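IPT/TIG domain-containing protein BACOVA_02650 (Bacteroides ovatus, PDB 5E7H) binds polysaccharide at the cell surface and probably captures xyloglucan before its import into the periplasm, this chain being an IPT/TIG domain followed by the xyloglucan-binding domain. Local coordinates at residues A[56-61]-A[82-87]; A[7-12]-A[17-22]; A[107-110]-A[114-117]; A[200-203]-A[207-210]. All coordinates share one frame; numbering follows the deposited sequence.

Contact 1. Residues A[56-61]-A[82-87]; sequences FVLPQA and IFYPLE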
# COMPACT_ATOMS: atom_id res chain seq x y z
N PHE A 56 15.61 6.87 -4.16
CA PHE A 56 15.50 8.31 -3.99
C PHE A 56 14.30 8.58 -3.12
O PHE A 56 13.38 7.76 -3.05
CB PHE A 56 15.35 9.03 -5.32
CG PHE A 56 14.19 8.52 -6.13
CD1 PHE A 56 12.92 9.04 -5.97
CD2 PHE A 56 14.40 7.51 -7.06
CE1 PHE A 56 11.86 8.54 -6.71
CE2 PHE A 56 13.34 7.02 -7.81
CZ PHE A 56 12.08 7.53 -7.63
N VAL A 57 14.29 9.75 -2.49
CA VAL A 57 13.15 10.20 -1.73
C VAL A 57 12.14 10.87 -2.66
O VAL A 57 12.54 11.70 -3.49
CB VAL A 57 13.61 11.18 -0.65
CG1 VAL A 57 12.43 11.75 0.09
CG2 VAL A 57 14.56 10.47 0.32
N LEU A 58 10.85 10.52 -2.54
CA LEU A 58 9.80 11.14 -3.35
C LEU A 58 9.57 12.58 -2.85
O LEU A 58 9.12 12.76 -1.71
CB LEU A 58 8.51 10.31 -3.30
CG LEU A 58 7.39 10.82 -4.22
CD1 LEU A 58 7.75 10.61 -5.67
CD2 LEU A 58 6.09 10.14 -3.88
N PRO A 59 9.88 13.60 -3.66
CA PRO A 59 9.84 14.97 -3.12
C PRO A 59 8.45 15.62 -3.08
O PRO A 59 8.25 16.58 -2.33
CB PRO A 59 10.75 15.74 -4.06
CG PRO A 59 10.68 15.02 -5.35
CD PRO A 59 10.48 13.57 -5.01
N GLN A 60 7.52 15.09 -3.86
CA GLN A 60 6.17 15.64 -3.95
C GLN A 60 5.28 14.58 -4.59
O GLN A 60 5.80 13.65 -5.20
CB GLN A 60 6.13 16.92 -4.78
CG GLN A 60 6.58 16.70 -6.23
CD GLN A 60 6.78 17.97 -7.02
OE1 GLN A 60 7.90 18.46 -7.16
NE2 GLN A 60 5.70 18.50 -7.58
N ALA A 61 3.97 14.70 -4.42
CA ALA A 61 3.02 13.75 -5.02
C ALA A 61 2.73 14.12 -6.47
O ALA A 61 2.41 15.26 -6.76
CB ALA A 61 1.74 13.72 -4.24
N ILE A 82 1.39 1.04 -13.20
CA ILE A 82 0.97 2.43 -13.10
C ILE A 82 1.37 2.96 -11.73
O ILE A 82 0.99 2.40 -10.69
CB ILE A 82 -0.54 2.58 -13.33
CG1 ILE A 82 -0.83 2.21 -14.79
CG2 ILE A 82 -0.99 3.98 -13.02
CD1 ILE A 82 -2.30 2.28 -15.18
N PHE A 83 2.17 4.03 -11.75
CA PHE A 83 2.64 4.74 -10.56
C PHE A 83 1.63 5.82 -10.14
O PHE A 83 1.12 6.55 -10.98
CB PHE A 83 4.02 5.37 -10.84
CG PHE A 83 4.73 5.85 -9.59
CD1 PHE A 83 5.18 4.95 -8.65
CD2 PHE A 83 4.94 7.21 -9.39
CE1 PHE A 83 5.82 5.39 -7.49
CE2 PHE A 83 5.59 7.66 -8.25
CZ PHE A 83 6.02 6.75 -7.31
N TYR A 84 1.33 5.87 -8.84
CA TYR A 84 0.31 6.76 -8.26
C TYR A 84 -1.04 6.57 -8.96
O TYR A 84 -1.59 7.48 -9.58
CB TYR A 84 0.78 8.24 -8.25
CG TYR A 84 1.25 8.66 -6.86
CD1 TYR A 84 0.50 9.54 -6.09
CD2 TYR A 84 2.41 8.13 -6.30
CE1 TYR A 84 0.91 9.90 -4.81
CE2 TYR A 84 2.83 8.51 -5.04
CZ TYR A 84 2.07 9.38 -4.30
OH TYR A 84 2.46 9.73 -3.02
N PRO A 85 -1.57 5.34 -8.86
CA PRO A 85 -2.87 5.02 -9.45
C PRO A 85 -3.99 5.61 -8.61
O PRO A 85 -4.73 4.90 -7.91
CB PRO A 85 -2.89 3.49 -9.44
CG PRO A 85 -2.12 3.13 -8.26
CD PRO A 85 -0.98 4.15 -8.22
N LEU A 86 -4.11 6.93 -8.66
CA LEU A 86 -5.05 7.66 -7.82
C LEU A 86 -6.49 7.18 -8.01
O LEU A 86 -7.27 7.15 -7.04
CB LEU A 86 -4.94 9.16 -8.11
CG LEU A 86 -3.59 9.72 -7.64
CD1 LEU A 86 -3.33 11.02 -8.40
CD2 LEU A 86 -3.55 9.93 -6.13
N GLU A 87 -6.81 6.73 -9.22
CA GLU A 87 -8.16 6.35 -9.58
C GLU A 87 -8.56 4.99 -9.02
O GLU A 87 -9.72 4.61 -9.08
CB GLU A 87 -8.29 6.34 -11.12
CG GLU A 87 -7.71 7.60 -11.85
CD GLU A 87 -6.23 7.49 -12.23
OE1 GLU A 87 -5.50 6.66 -11.67
OE2 GLU A 87 -5.79 8.27 -13.11

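Contact 2. Residues A[7-12]-A[17-22]; sequences AVSSTM and STVTIT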
# COMPACT_ATOMS: atom_id res chain seq x y z
N ALA A 7 11.28 -4.37 -10.52
CA ALA A 7 10.31 -4.11 -9.46
C ALA A 7 10.44 -2.68 -8.94
O ALA A 7 11.51 -2.08 -9.01
CB ALA A 7 10.49 -5.09 -8.33
N VAL A 8 9.33 -2.15 -8.44
CA VAL A 8 9.30 -0.85 -7.77
C VAL A 8 8.72 -1.08 -6.37
O VAL A 8 7.78 -1.86 -6.21
CB VAL A 8 8.47 0.18 -8.54
CG1 VAL A 8 8.51 1.53 -7.87
CG2 VAL A 8 8.98 0.31 -9.97
N SER A 9 9.29 -0.41 -5.37
CA SER A 9 8.93 -0.67 -3.98
C SER A 9 7.46 -0.44 -3.66
O SER A 9 6.86 -1.15 -2.83
CB SER A 9 9.82 0.19 -3.06
OG SER A 9 9.70 1.56 -3.40
N SER A 10 6.84 0.53 -4.32
CA SER A 10 5.42 0.82 -4.11
C SER A 10 4.84 1.53 -5.32
O SER A 10 5.57 2.22 -6.03
CB SER A 10 5.22 1.67 -2.87
OG SER A 10 3.86 2.03 -2.72
N THR A 11 3.54 1.35 -5.55
CA THR A 11 2.82 2.15 -6.55
C THR A 11 2.35 3.49 -5.98
O THR A 11 1.93 4.35 -6.73
CB THR A 11 1.60 1.39 -7.11
OG1 THR A 11 0.68 1.12 -6.06
CG2 THR A 11 2.01 0.07 -7.77
N MET A 12 2.41 3.68 -4.67
CA MET A 12 1.94 4.94 -4.08
C MET A 12 2.74 5.24 -2.82
O MET A 12 2.19 5.35 -1.73
CB MET A 12 0.44 4.89 -3.79
CG MET A 12 -0.15 6.29 -3.58
SD MET A 12 -1.97 6.31 -3.59
CE MET A 12 -2.25 6.21 -5.34
N SER A 17 9.16 9.70 1.64
CA SER A 17 9.69 8.36 1.89
C SER A 17 10.53 7.89 0.72
O SER A 17 10.55 8.52 -0.35
CB SER A 17 8.56 7.37 2.17
OG SER A 17 7.89 6.99 0.97
N THR A 18 11.28 6.81 0.93
CA THR A 18 12.21 6.30 -0.07
C THR A 18 11.50 5.40 -1.06
O THR A 18 10.72 4.52 -0.67
CB THR A 18 13.36 5.53 0.59
OG1 THR A 18 14.04 6.41 1.49
CG2 THR A 18 14.37 5.04 -0.46
N VAL A 19 11.77 5.64 -2.33
CA VAL A 19 11.33 4.79 -3.43
C VAL A 19 12.54 4.00 -3.90
O VAL A 19 13.60 4.58 -4.10
CB VAL A 19 10.78 5.62 -4.60
CG1 VAL A 19 10.19 4.71 -5.69
CG2 VAL A 19 9.73 6.59 -4.11
N THR A 20 12.37 2.70 -4.07
CA THR A 20 13.46 1.83 -4.52
C THR A 20 13.02 1.12 -5.78
O THR A 20 11.90 0.62 -5.85
CB THR A 20 13.86 0.81 -3.45
OG1 THR A 20 14.21 1.49 -2.24
CG2 THR A 20 15.06 0.01 -3.90
N ILE A 21 13.89 1.10 -6.78
CA ILE A 21 13.63 0.44 -8.06
C ILE A 21 14.72 -0.57 -8.30
O ILE A 21 15.88 -0.24 -8.28
CB ILE A 21 13.60 1.43 -9.22
CG1 ILE A 21 12.54 2.51 -8.97
CG2 ILE A 21 13.34 0.70 -10.54
CD1 ILE A 21 12.57 3.63 -9.98
N THR A 22 14.34 -1.83 -8.51
CA THR A 22 15.33 -2.86 -8.86
C THR A 22 15.28 -3.15 -10.35
O THR A 22 14.25 -2.98 -11.00
CB THR A 22 15.09 -4.15 -8.08
OG1 THR A 22 13.83 -4.70 -8.46
CG2 THR A 22 15.07 -3.90 -6.59
O HOH W 1 8.38 3.00 -1.63

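Contact 3. Residues A[107-110]-A[114-117]; sequences VVAD and APYV. With FMT (formic acid), chain C.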
# COMPACT_ATOMS: atom_id res chain seq x y z
N VAL A 107 -4.45 9.89 12.26
CA VAL A 107 -3.32 10.80 12.48
C VAL A 107 -2.88 11.43 11.16
O VAL A 107 -2.98 10.81 10.10
CB VAL A 107 -2.12 10.08 13.13
CG1 VAL A 107 -2.53 9.42 14.46
CG2 VAL A 107 -1.54 9.06 12.24
N VAL A 108 -2.40 12.67 11.26
CA VAL A 108 -1.64 13.32 10.19
C VAL A 108 -0.23 13.40 10.71
O VAL A 108 0.02 14.02 11.75
CB VAL A 108 -2.20 14.71 9.85
CG1 VAL A 108 -1.32 15.46 8.85
CG2 VAL A 108 -3.63 14.60 9.32
N ALA A 109 0.71 12.75 10.03
CA ALA A 109 2.06 12.65 10.56
C ALA A 109 2.71 14.03 10.64
O ALA A 109 2.47 14.88 9.79
CB ALA A 109 2.88 11.71 9.73
N ASP A 110 3.56 14.23 11.65
CA ASP A 110 4.05 15.57 12.00
C ASP A 110 5.57 15.72 11.93
O ASP A 110 6.11 16.74 12.39
CB ASP A 110 3.57 15.97 13.39
CG ASP A 110 4.20 15.15 14.52
OD1 ASP A 110 5.05 14.28 14.25
OD2 ASP A 110 3.83 15.38 15.69
N ALA A 114 6.31 8.69 14.91
CA ALA A 114 5.83 7.74 13.92
C ALA A 114 4.37 8.04 13.52
O ALA A 114 3.54 8.39 14.38
CB ALA A 114 5.95 6.33 14.46
N PRO A 115 4.05 7.89 12.21
CA PRO A 115 4.85 7.32 11.13
C PRO A 115 5.73 8.35 10.37
O PRO A 115 6.20 8.03 9.27
CB PRO A 115 3.79 6.73 10.22
CG PRO A 115 2.65 7.72 10.34
CD PRO A 115 2.65 8.12 11.79
N TYR A 116 5.91 9.51 10.98
CA TYR A 116 6.85 10.58 10.57
C TYR A 116 6.39 11.34 9.35
O TYR A 116 6.38 12.58 9.40
CB TYR A 116 8.28 10.03 10.36
CG TYR A 116 8.83 9.33 11.58
CD1 TYR A 116 9.12 10.04 12.74
CD2 TYR A 116 9.03 7.97 11.56
CE1 TYR A 116 9.61 9.38 13.86
CE2 TYR A 116 9.52 7.31 12.67
CZ TYR A 116 9.80 8.02 13.81
OH TYR A 116 10.29 7.35 14.91
N VAL A 117 6.03 10.64 8.27
CA VAL A 117 5.42 11.24 7.09
C VAL A 117 4.10 10.54 6.79
O VAL A 117 3.88 9.40 7.21
CB VAL A 117 6.36 11.16 5.86
CG1 VAL A 117 7.58 12.05 6.07
CG2 VAL A 117 6.81 9.74 5.57
C FMT C . 8.11 8.19 18.12
O1 FMT C . 9.34 8.27 17.88
O2 FMT C . 7.36 7.62 17.28

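Contact 4. Residues A[200-203]-A[207-210]; sequences GKTE and WMQC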
# COMPACT_ATOMS: atom_id res chain seq x y z
N GLY A 200 9.21 -9.02 1.13
CA GLY A 200 8.62 -10.20 1.75
C GLY A 200 8.74 -10.22 3.27
O GLY A 200 8.29 -11.18 3.91
N LYS A 201 9.31 -9.16 3.85
CA LYS A 201 9.48 -9.06 5.30
C LYS A 201 8.58 -8.00 5.95
O LYS A 201 8.12 -7.08 5.29
CB LYS A 201 10.94 -8.73 5.64
CG LYS A 201 11.90 -9.88 5.34
CD LYS A 201 12.82 -9.58 4.18
CE LYS A 201 14.12 -8.93 4.63
NZ LYS A 201 15.10 -9.92 5.16
N THR A 202 8.33 -8.14 7.25
CA THR A 202 7.70 -7.06 8.00
C THR A 202 8.72 -5.96 8.26
O THR A 202 9.49 -6.02 9.23
CB THR A 202 7.09 -7.55 9.34
OG1 THR A 202 6.16 -8.59 9.07
CG2 THR A 202 6.39 -6.41 10.06
N GLU A 203 8.76 -4.97 7.38
CA GLU A 203 9.68 -3.85 7.55
C GLU A 203 9.18 -3.02 8.72
O GLU A 203 7.97 -2.94 8.95
CB GLU A 203 9.76 -3.00 6.27
CG GLU A 203 10.20 -3.79 5.05
CD GLU A 203 11.64 -4.25 5.11
OE1 GLU A 203 11.97 -5.28 4.46
OE2 GLU A 203 12.45 -3.61 5.82
N TRP A 207 7.46 3.20 5.95
CA TRP A 207 6.32 2.73 5.19
C TRP A 207 6.69 1.61 4.23
O TRP A 207 7.80 1.61 3.66
CB TRP A 207 5.70 3.87 4.40
CG TRP A 207 4.94 4.89 5.22
CD1 TRP A 207 5.40 6.08 5.68
CD2 TRP A 207 3.57 4.80 5.64
NE1 TRP A 207 4.42 6.74 6.37
CE2 TRP A 207 3.28 5.97 6.37
CE3 TRP A 207 2.56 3.84 5.49
CZ2 TRP A 207 2.05 6.22 6.92
CZ3 TRP A 207 1.31 4.09 6.05
CH2 TRP A 207 1.07 5.28 6.75
N MET A 208 5.77 0.67 4.06
CA MET A 208 5.89 -0.36 3.03
C MET A 208 4.58 -0.50 2.30
O MET A 208 3.51 -0.15 2.83
CB MET A 208 6.29 -1.71 3.64
CG MET A 208 5.39 -2.16 4.74
SD MET A 208 5.86 -3.80 5.36
CE MET A 208 4.80 -3.90 6.79
N GLN A 209 4.66 -0.99 1.07
CA GLN A 209 3.48 -1.42 0.36
C GLN A 209 3.19 -2.87 0.71
O GLN A 209 4.07 -3.72 0.62
CB GLN A 209 3.66 -1.28 -1.14
CG GLN A 209 2.48 -1.84 -1.93
CD GLN A 209 2.69 -1.65 -3.43
OE1 GLN A 209 2.21 -0.68 -4.02
NE2 GLN A 209 3.44 -2.54 -4.02
N CYS A 210 1.95 -3.13 1.10
CA CYS A 210 1.45 -4.48 1.32
C CYS A 210 0.48 -4.82 0.20
O CYS A 210 -0.26 -3.95 -0.26
CB CYS A 210 0.73 -4.60 2.66
SG CYS A 210 1.76 -4.20 4.09

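Contact 1. Residues A[56-61]-A[82-87]
Leu-58 and Tyr-84 reach each other from opposite directions: the leucine holds its CG trans to the backbone nitrogen (chi1 -175°), while the tyrosine takes an unusual chi1 of -102° on a backbone with positive phi. The site is part of the IPT/TIG domain, an immunoglobulin-like fold of the E-set clan, where the chain leaving strand 53-57 meets the loop 82-87 between strands 75-78 and 89-91. The Leu-58 branch CD2 does the touching, 3.8 Å from Tyr-84 CE2 and close also to the phenol oxygen, and it comes to the ring obliquely. On the other flank of the same ring, Ala-61 puts its CB 4.0 Å from Tyr-84 CE1, again at a slant, so the two residues bracket the outer end of the phenol. The second leucine branch goes elsewhere: Leu-58 CD1 lies 4.5 Å from Phe-83 CE2, at the edge of the phenylalanine ring and near its plane. The phenol hydroxyl sits beside Leu-58 CD2 but has polar partners of its own, bonding to Pro-13 O and to Asn-119 ND2; Asn-119 is also a ligand of a sodium ion. Just beyond the tyrosine, Pro-85 is the centre of an inverse gamma turn. Within 82-87 the rings of Phe-83 and Tyr-84 lean together, with Tyr-84 CD2 3.7 Å above the Phe-83 ring plane and displaced toward its rim.

Contact 2. Residues A[7-12]-A[17-22]
Ser-9 OG has two polar partners: Thr-20 N donates to it over 3.0 Å in an almost straight bond (176°), and a water lies 2.6 Å from the same Ser-9 OG. That water also donates to Thr-18 O, at 3.0 Å, so the serine hydroxyl is tied to Thr-20 N directly and to Thr-18 O through the water. The torsion explains the reach: chi1 of 56° sets OG between the backbone nitrogen and the carbonyl carbon and turns it onto the neighbouring strand. Regular pairing stops here because the Ser-9 backbone has left extended conformation, and the side-chain oxygen takes Thr-20 N in place of a main-chain carbonyl. The Ser-9 backbone still gives its own bond, Ser-9 N to Thr-20 O at 2.8 Å. Further back the ladder is ordinary antiparallel sheet. Ala-7 and Thr-22 form a hydrogen-bonded pair, Thr-22 N to Ala-7 O at 2.9 Å and a weak return bond, and Val-8 faces Ile-21 as a non-hydrogen-bonded pair. Val-8 CG1 touches both Val-19 CG1, at 4.2 Å, and Ile-21 CG1 on the buried side of the sheet. On the other side Ala-7 CB packs 3.4 Å from Thr-22 OG1, whose polar partner is Thr-6 OG1. Beyond the serine, Met-12 N bonds to Ser-10 OG, closing an ST turn. Together these features make the first beta hairpin, strands 4-8 and 18-24, of the immunoglobulin-like IPT/TIG domain.

Contact 3. Residues A[107-110]-A[114-117]
From Ala-114 to Val-117 the chain doubles back over Ala-109 and Val-107, forming part of the irregular loop between the antiparallel strands 105-108 and 121-126 of the xyloglucan-binding domain. Asp-110 turns its carboxylate to the loop's own amides, OD1 taking Ser-112 N and Ser-113 N. In the returning chain Ala-114 comes first, and its N-H points almost straight (176°) at O2 of a formic acid molecule, 2.8 Å from Ala-114 N; the molecule probably came from the crystallisation liquor. The peptide bond to Pro-115 is cis, and the proline ring lies against 107-110. There Pro-115 CG lies 4.0 Å from Ala-109 CB, and Pro-115 CD meets Val-107 CG2 at 4.3 Å. From outside, Phe-167 and Tyr-251 also touch this ring. Tyr-116 has positive phi and turns its side chain away from 107-110, the ring passing over the start of its own segment: Ala-114 N stands 3.5 Å above the ring plane, offset toward the rim. The phenol end lies beside the formic acid, with Tyr-116 OH 3.3 Å from its O1. A weak bond from Val-117 N to Pro-115 O spans the tyrosine, as in a gamma turn. What faces 107-110 here is therefore backbone, not side chain. At Val-117 the contact is tightest: Ala-109 CB sits 3.4 Å from Val-117 C, and the carbonyl oxygen on that carbon bonds to Trp-207 NE1.

Contact 4. Residues A[200-203]-A[207-210]
Met-208 aims its side chain at the backbone of Lys-201 and Glu-203, and its outer half makes the contact. CB leaves the strand toward the 200-203 loop, and chi1 of 54° places CG between the backbone nitrogen and the carbonyl carbon. From CG onward the chain is fully extended (chi2 177°, chi3 171°), which carries the sulfur across the gap between strand and loop. SD then nestles among main-chain atoms: it is 3.7 Å from Glu-203 N, 4.0 Å from Lys-201 O, and close to the CB of Glu-203 as well. The terminal methyl continues alongside, with Met-208 CE 4.0 Å from Glu-203 O and Thr-202 CG2 a little farther off at 4.4 Å. No hydrogen bond crosses between the two segments. The polar ends of the loop residues are held elsewhere, Glu-203 OE1 by Thr-199 OG1 and Thr-202 OG1 by Pro-194 O; the glutamate chain bends at chi2 and leads away from the methionine. Pro-194 also touches Met-208. The loop thus rests on strand 207-213 at Met-208, and this strand pairs antiparallel with strand 160-168 in the larger sheet of the xyloglucan-binding domain, Met-208 sharing backbone bonds with Cys-166 there.

Along the chain contact 2 comes first, then contact 1, contact 3 and contact 4, each closing before the next opens. Contacts 1 and 2, centres 9 Å apart, belong to the IPT/TIG domain and share the sheet of neighbouring strands 18-24 and 53-57; a backbone bond, Tyr-84 N to Thr-11 O at 2.7 Å, joins them. Contacts 3 and 4, centres 17 Å apart, lie in the xyloglucan-binding domain and reach its seven-stranded sheet. One place where the two halves meet is between contacts 2 and 4, centres 11 Å apart: Gln-209 OE1 takes Thr-11 N at 2.9 Å. These contacts therefore flank the junction of two domains joined by specific polar bonds.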